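Local coordinates for protein cytidylyltransferase (Leptospira borgpetersenii serovar Hardjo-bovis, PDB 6OEW) that probably acts as a metal-dependent nucleotidyltransferase of the cytidylyltransferase type, at residues Leu125-Gln128 / Gly129-Phe133; Phe222-Val225 / Asp226-Val230. All coordinates share one frame; numbering follows the deposited sequence. Where two conformers were deposited one is given.

Interaction 1 of 2, residues Leu125-Gln128 / Gly129-Phe133; sequences LYNQ and GRIEF
Asn127 and Arg130 bond to each other twice, once through the backbone and once through their side chains. In the backbone bond, Arg130 N donates to Asn127 O over 2.9 Å, with an N-H...O angle of 158°. The N-H of Ile131 reaches the same oxygen, but this second bond is weak. Asn127 O is 3.4 Å from Ile131 N. In the side-chain bond, Arg130 NH2 donates to Asn127 OD1 over 3.0 Å. The oxygen sits at the edge of the guanidinium, near its plane. Seen from the amide, the donor comes from above the carbonyl plane, and the two flat groups are turned 71° apart. Arg130 CG lies beside its own N, and the extended chain runs past Asn127. The NH2 branch of the guanidinium then turns in to OD1. The first bond closes a type II beta turn, with Gln128 and Gly129 at its middle positions. Gly129 has a positive phi of 93°, and it has no CB to press on the carbonyl oxygen of Gln128. The turn follows helix 114-126 and leads into strand 133-135. The other end of the Asn127 amide faces the helix: ND2 donates to Leu123 O, so both polar atoms of this side chain have partners. The carbonyl oxygen of Gly129 accepts from Lys184 NZ. Farther on, Glu132 OE2 takes the backbone N-H of Lys184.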
ATOM      1  N   LEU A 125     -16.282   6.839  -3.187  1.00 27.90           N
ATOM      2  CA  LEU A 125     -16.943   7.596  -4.252  1.00 28.11           C
ATOM      3  C   LEU A 125     -18.449   7.712  -4.023  1.00 35.02           C
ATOM      4  O   LEU A 125     -19.060   8.712  -4.421  1.00 32.52           O
ATOM      5  CB  LEU A 125     -16.689   6.925  -5.604  1.00 32.68           C
ATOM      6  CG  LEU A 125     -15.244   6.854  -6.111  1.00 34.67           C
ATOM      7  CD1 LEU A 125     -15.125   5.845  -7.242  1.00 34.81           C
ATOM      8  CD2 LEU A 125     -14.833   8.233  -6.590  1.00 41.41           C
ATOM      9  N   TYR A 126     -19.064   6.691  -3.428  1.00 27.80           N
ATOM     10  CA  TYR A 126     -20.512   6.722  -3.206  1.00 30.17           C
ATOM     11  C   TYR A 126     -20.914   7.754  -2.164  1.00 30.16           C
ATOM     12  O   TYR A 126     -22.090   8.103  -2.076  1.00 35.91           O
ATOM     13  CB  TYR A 126     -20.971   5.355  -2.727  1.00 30.52           C
ATOM     14  CG  TYR A 126     -22.352   4.886  -3.126  1.00 29.46           C
ATOM     15  CD1 TYR A 126     -22.754   4.867  -4.459  1.00 32.09           C
ATOM     16  CD2 TYR A 126     -23.230   4.387  -2.164  1.00 27.64           C
ATOM     17  CE1 TYR A 126     -24.017   4.368  -4.824  1.00 36.07           C
ATOM     18  CE2 TYR A 126     -24.501   3.894  -2.520  1.00 32.00           C
ATOM     19  CZ  TYR A 126     -24.869   3.881  -3.853  1.00 31.89           C
ATOM     20  OH  TYR A 126     -26.094   3.369  -4.215  1.00 34.08           O
ATOM     21  N   ASN A 127     -19.979   8.204  -1.348  1.00 32.90           N
ATOM     22  CA  ASN A 127     -20.223   9.149  -0.269  1.00 37.78           C
ATOM     23  C   ASN A 127     -19.464  10.448  -0.523  1.00 44.94           C
ATOM     24  O   ASN A 127     -18.921  11.061   0.401  1.00 44.93           O
ATOM     25  CB  ASN A 127     -19.811   8.546   1.073  1.00 33.12           C
ATOM     26  CG  ASN A 127     -20.736   7.423   1.532  1.00 36.99           C
ATOM     27  OD1 ASN A 127     -21.795   7.673   2.087  1.00 34.35           O
ATOM     28  ND2 ASN A 127     -20.326   6.183   1.310  1.00 33.37           N
ATOM     29  N   GLN A 128     -19.366  10.860  -1.785  1.00 52.22           N
ATOM     30  CA  GLN A 128     -18.584  12.048  -2.122  1.00 56.00           C
ATOM     31  C   GLN A 128     -19.071  13.245  -1.318  1.00 50.44           C
ATOM     32  O   GLN A 128     -20.260  13.573  -1.323  1.00 46.07           O
ATOM     33  CB  GLN A 128     -18.684  12.344  -3.624  1.00 64.92           C
ATOM     34  CG  GLN A 128     -18.284  13.773  -4.010  1.00 71.91           C
ATOM     35  CD  GLN A 128     -18.350  14.029  -5.508  1.00 79.93           C
ATOM     36  OE1 GLN A 128     -18.508  13.103  -6.302  1.00 83.56           O
ATOM     37  NE2 GLN A 128     -18.226  15.295  -5.900  1.00 83.63           N
ATOM     38  N   GLY A 129     -18.152  13.886  -0.606  1.00 51.32           N
ATOM     39  CA  GLY A 129     -18.487  15.042   0.191  1.00 57.78           C
ATOM     40  C   GLY A 129     -18.825  14.744   1.634  1.00 59.65           C
ATOM     41  O   GLY A 129     -18.888  15.676   2.445  1.00 66.86           O
ATOM     42  N   ARG A 130     -19.054  13.475   1.978  1.00 40.97           N
ATOM     43  CA  ARG A 130     -19.189  13.076   3.367  1.00 35.18           C
ATOM     44  C   ARG A 130     -17.952  12.386   3.895  1.00 33.95           C
ATOM     45  O   ARG A 130     -17.874  12.139   5.101  1.00 40.72           O
ATOM     46  CB  ARG A 130     -20.369  12.112   3.577  1.00 40.25           C
ATOM     47  CG  ARG A 130     -21.548  12.339   2.748  1.00 47.56           C
ATOM     48  CD  ARG A 130     -22.642  11.369   3.171  1.00 41.87           C
ATOM     49  NE  ARG A 130     -23.839  11.685   2.443  1.00 45.98           N
ATOM     50  CZ  ARG A 130     -24.317  10.957   1.447  1.00 45.88           C
ATOM     51  NH1 ARG A 130     -25.414  11.354   0.831  1.00 51.74           N
ATOM     52  NH2 ARG A 130     -23.711   9.822   1.095  1.00 37.52           N
ATOM     53  N   ILE A 131     -17.017  12.013   3.024  1.00 41.91           N
ATOM     54  CA  ILE A 131     -15.783  11.337   3.422  0.57 39.26           C
ATOM     55  C   ILE A 131     -14.623  12.021   2.724  1.00 41.86           C
ATOM     56  O   ILE A 131     -14.671  12.260   1.514  1.00 42.14           O
ATOM     57  CB  ILE A 131     -15.772   9.835   3.070  0.57 37.61           C
ATOM     58  CG1 ILE A 131     -16.968   9.104   3.681  0.57 39.63           C
ATOM     59  CG2 ILE A 131     -14.436   9.191   3.512  0.57 33.96           C
ATOM     60  CD1 ILE A 131     -16.995   7.611   3.406  0.57 40.86           C
ATOM     61  N   GLU A 132     -13.584  12.341   3.479  1.00 37.06           N
ATOM     62  CA  GLU A 132     -12.361  12.808   2.855  1.00 40.79           C
ATOM     63  C   GLU A 132     -11.187  11.887   3.144  1.00 35.48           C
ATOM     64  O   GLU A 132     -10.151  12.011   2.477  1.00 32.05           O
ATOM     65  CB  GLU A 132     -12.033  14.236   3.304  1.00 46.35           C
ATOM     66  CG  GLU A 132     -11.896  14.412   4.789  1.00 45.53           C
ATOM     67  CD  GLU A 132     -11.803  15.882   5.182  1.00 50.64           C
ATOM     68  OE1 GLU A 132     -11.534  16.730   4.297  1.00 56.30           O
ATOM     69  OE2 GLU A 132     -11.997  16.193   6.375  1.00 41.71           O
ATOM     70  N   PHE A 133     -11.344  10.948   4.075  1.00 28.01           N
ATOM     71  CA  PHE A 133     -10.269  10.029   4.445  1.00 28.58           C
ATOM     72  C   PHE A 133     -10.877   8.691   4.843  1.00 30.96           C
ATOM     73  O   PHE A 133     -11.663   8.618   5.796  1.00 32.04           O
ATOM     74  CB  PHE A 133      -9.472  10.627   5.597  1.00 28.51           C
ATOM     75  CG  PHE A 133      -8.186   9.907   5.895  1.00 30.02           C
ATOM     76  CD1 PHE A 133      -6.988  10.435   5.469  1.00 33.63           C
ATOM     77  CD2 PHE A 133      -8.182   8.735   6.633  1.00 33.38           C
ATOM     78  CE1 PHE A 133      -5.775   9.794   5.758  1.00 36.80           C
ATOM     79  CE2 PHE A 133      -6.982   8.083   6.934  1.00 36.64           C
ATOM     80  CZ  PHE A 133      -5.788   8.599   6.489  1.00 33.65           C
TER

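Interaction 2 of 2, residues Phe222-Val225 / Asp226-Val230; sequences FSYV and DLIEV
Ser223 and Asp226 exchange bonds at the start of helix 224-233 and form a capping box. Asp226 N donates to Ser223 OG over 3.1 Å, with an N-H...O angle of 169°. In return Ser223 N donates to Asp226 OD1, also over 3.1 Å, from above the carboxylate plane. Ser223 OG lies between its own N and carbonyl carbon (chi1 76°), and this turns it to the first turn of the helix. A water bridges the pair: it donates to Asp226 OD2 and is hydrogen-bonded to Ser223 OG. One residue out on each side, Phe222 CE1 meets Leu227 CD1 at 4.3 Å. This is the residue spacing of a hydrophobic staple around the cap. Along the helix, Ile228 CG1 lies over one face of the Tyr224 ring in a CH-pi contact, 3.8 Å from the ring centroid and offset toward the rim. With CG anti to N (chi1 171°), the Tyr224 ring runs alongside the next turn and meets Ile228. The Tyr224 hydroxyl accepts from Ala143 N, and Tyr224 N donates to Asp113 OD2. Glu229 OE2 makes a salt bridge to Arg192, and Phe222 makes a cation-pi contact with Arg44 of helix 37-45. Phe222 packs on Ile214 and Leu227 on Cys213, both of helix 204-214.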
ATOM      1  N   PHE A 222      -4.999 -14.669  -6.592  1.00 47.47           N
ATOM      2  CA  PHE A 222      -5.697 -15.163  -5.415  1.00 44.43           C
ATOM      3  C   PHE A 222      -6.147 -14.010  -4.528  1.00 44.05           C
ATOM      4  O   PHE A 222      -5.509 -12.959  -4.468  1.00 44.49           O
ATOM      5  CB  PHE A 222      -4.804 -16.111  -4.627  1.00 47.06           C
ATOM      6  CG  PHE A 222      -3.482 -15.500  -4.202  1.00 43.25           C
ATOM      7  CD1 PHE A 222      -3.378 -14.814  -3.007  1.00 39.87           C
ATOM      8  CD2 PHE A 222      -2.344 -15.648  -4.988  1.00 42.47           C
ATOM      9  CE1 PHE A 222      -2.169 -14.258  -2.605  1.00 46.24           C
ATOM     10  CE2 PHE A 222      -1.132 -15.107  -4.592  1.00 43.82           C
ATOM     11  CZ  PHE A 222      -1.045 -14.412  -3.397  1.00 42.27           C
ATOM     12  N   SER A 223      -7.268 -14.209  -3.833  1.00 45.52           N
ATOM     13  CA  SER A 223      -7.811 -13.147  -2.999  1.00 47.06           C
ATOM     14  C   SER A 223      -7.214 -13.190  -1.591  1.00 50.26           C
ATOM     15  O   SER A 223      -6.561 -14.156  -1.189  1.00 45.54           O
ATOM     16  CB  SER A 223      -9.336 -13.245  -2.924  1.00 48.97           C
ATOM     17  OG  SER A 223      -9.696 -14.303  -2.062  1.00 49.35           O
ATOM     18  N   TYR A 224      -7.456 -12.109  -0.840  1.00 44.38           N
ATOM     19  CA  TYR A 224      -7.065 -12.053   0.567  1.00 45.30           C
ATOM     20  C   TYR A 224      -7.676 -13.201   1.360  1.00 40.48           C
ATOM     21  O   TYR A 224      -6.972 -13.897   2.097  1.00 48.17           O
ATOM     22  CB  TYR A 224      -7.477 -10.711   1.181  1.00 48.56           C
ATOM     23  CG  TYR A 224      -7.302 -10.643   2.690  1.00 42.42           C
ATOM     24  CD1 TYR A 224      -6.024 -10.573   3.260  1.00 46.54           C
ATOM     25  CD2 TYR A 224      -8.408 -10.675   3.544  1.00 45.74           C
ATOM     26  CE1 TYR A 224      -5.858 -10.513   4.629  1.00 45.15           C
ATOM     27  CE2 TYR A 224      -8.249 -10.615   4.917  1.00 42.72           C
ATOM     28  CZ  TYR A 224      -6.970 -10.537   5.446  1.00 39.64           C
ATOM     29  OH  TYR A 224      -6.791 -10.483   6.802  1.00 48.68           O
ATOM     30  N   VAL A 225      -8.982 -13.425   1.217  1.00 43.68           N
ATOM     31  CA  VAL A 225      -9.613 -14.486   2.006  1.00 44.42           C
ATOM     32  C   VAL A 225      -9.042 -15.859   1.637  1.00 45.15           C
ATOM     33  O   VAL A 225      -8.815 -16.703   2.516  1.00 51.18           O
ATOM     34  CB  VAL A 225     -11.149 -14.426   1.875  1.00 48.86           C
ATOM     35  CG1 VAL A 225     -11.573 -14.338   0.423  1.00 54.00           C
ATOM     36  CG2 VAL A 225     -11.790 -15.629   2.569  1.00 50.54           C
ATOM     37  N   ASP A 226      -8.770 -16.104   0.349  1.00 57.63           N
ATOM     38  CA  ASP A 226      -8.111 -17.362  -0.025  1.00 51.90           C
ATOM     39  C   ASP A 226      -6.808 -17.540   0.741  1.00 49.14           C
ATOM     40  O   ASP A 226      -6.482 -18.645   1.192  1.00 46.00           O
ATOM     41  CB  ASP A 226      -7.789 -17.413  -1.522  1.00 46.79           C
ATOM     42  CG  ASP A 226      -9.007 -17.287  -2.396  1.00 57.42           C
ATOM     43  OD1 ASP A 226      -8.854 -16.803  -3.543  1.00 55.14           O
ATOM     44  OD2 ASP A 226     -10.104 -17.647  -1.936  1.00 49.95           O
ATOM     45  N   LEU A 227      -6.060 -16.449   0.885  1.00 48.41           N
ATOM     46  CA  LEU A 227      -4.748 -16.458   1.525  1.00 44.67           C
ATOM     47  C   LEU A 227      -4.855 -16.782   3.009  1.00 46.57           C
ATOM     48  O   LEU A 227      -4.078 -17.588   3.537  1.00 48.88           O
ATOM     49  CB  LEU A 227      -4.085 -15.095   1.313  1.00 41.60           C
ATOM     50  CG  LEU A 227      -2.724 -14.820   1.958  1.00 47.45           C
ATOM     51  CD1 LEU A 227      -1.678 -15.773   1.407  1.00 49.06           C
ATOM     52  CD2 LEU A 227      -2.292 -13.366   1.733  1.00 46.18           C
ATOM     53  N   ILE A 228      -5.797 -16.144   3.704  1.00 43.49           N
ATOM     54  CA  ILE A 228      -5.991 -16.441   5.119  1.00 47.57           C
ATOM     55  C   ILE A 228      -6.449 -17.880   5.309  1.00 47.25           C
ATOM     56  O   ILE A 228      -6.033 -18.555   6.258  1.00 53.31           O
ATOM     57  CB  ILE A 228      -6.980 -15.445   5.749  1.00 51.55           C
ATOM     58  CG1 ILE A 228      -6.517 -14.006   5.499  1.00 44.97           C
ATOM     59  CG2 ILE A 228      -7.141 -15.726   7.242  1.00 51.31           C
ATOM     60  CD1 ILE A 228      -5.112 -13.714   6.006  1.00 49.25           C
ATOM     61  N   GLU A 229      -7.312 -18.384   4.416  1.00 48.13           N
ATOM     62  CA  GLU A 229      -7.771 -19.765   4.564  1.00 52.59           C
ATOM     63  C   GLU A 229      -6.632 -20.754   4.360  1.00 51.06           C
ATOM     64  O   GLU A 229      -6.563 -21.771   5.054  1.00 53.24           O
ATOM     65  CB  GLU A 229      -8.921 -20.053   3.599  1.00 52.71           C
ATOM     66  CG  GLU A 229     -10.236 -19.413   4.018  1.00 66.19           C
ATOM     67  CD  GLU A 229     -10.684 -19.834   5.415  1.00 76.58           C
ATOM     68  OE1 GLU A 229     -10.437 -20.997   5.808  1.00 78.28           O
ATOM     69  OE2 GLU A 229     -11.278 -18.994   6.124  1.00 78.44           O
ATOM     70  N   VAL A 230      -5.717 -20.463   3.435  1.00 50.26           N
ATOM     71  CA  VAL A 230      -4.567 -21.340   3.232  1.00 53.94           C
ATOM     72  C   VAL A 230      -3.630 -21.301   4.441  1.00 52.38           C
ATOM     73  O   VAL A 230      -3.104 -22.338   4.865  1.00 56.89           O
ATOM     74  CB  VAL A 230      -3.839 -20.968   1.925  1.00 57.64           C
ATOM     75  CG1 VAL A 230      -2.402 -21.441   1.949  1.00 62.57           C
ATOM     76  CG2 VAL A 230      -4.556 -21.583   0.739  1.00 61.73           C
TER
HETATM   77  O   HOH W   1     -12.038 -15.804  -3.211  1.00 56.56           O

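Interaction 1 comes first along the chain and interaction 2 near its end. Their centres are 29 Å apart and their nearest atoms about 19 Å, so they do not touch. Both belong to the same cytidylyltransferase region of the chain. Helix 114-126 relates them. Its C-terminal end runs into the turn of interaction 1, which leads on to strand 133-135 of the seven-stranded mixed sheet. Asp113, just before its first residue, bonds to the start of helix 224-233 in interaction 2. One contact thus follows the end of a helix and the other begins one. Both are structural and lie away from Asp108, the residue seen to bind magnesium.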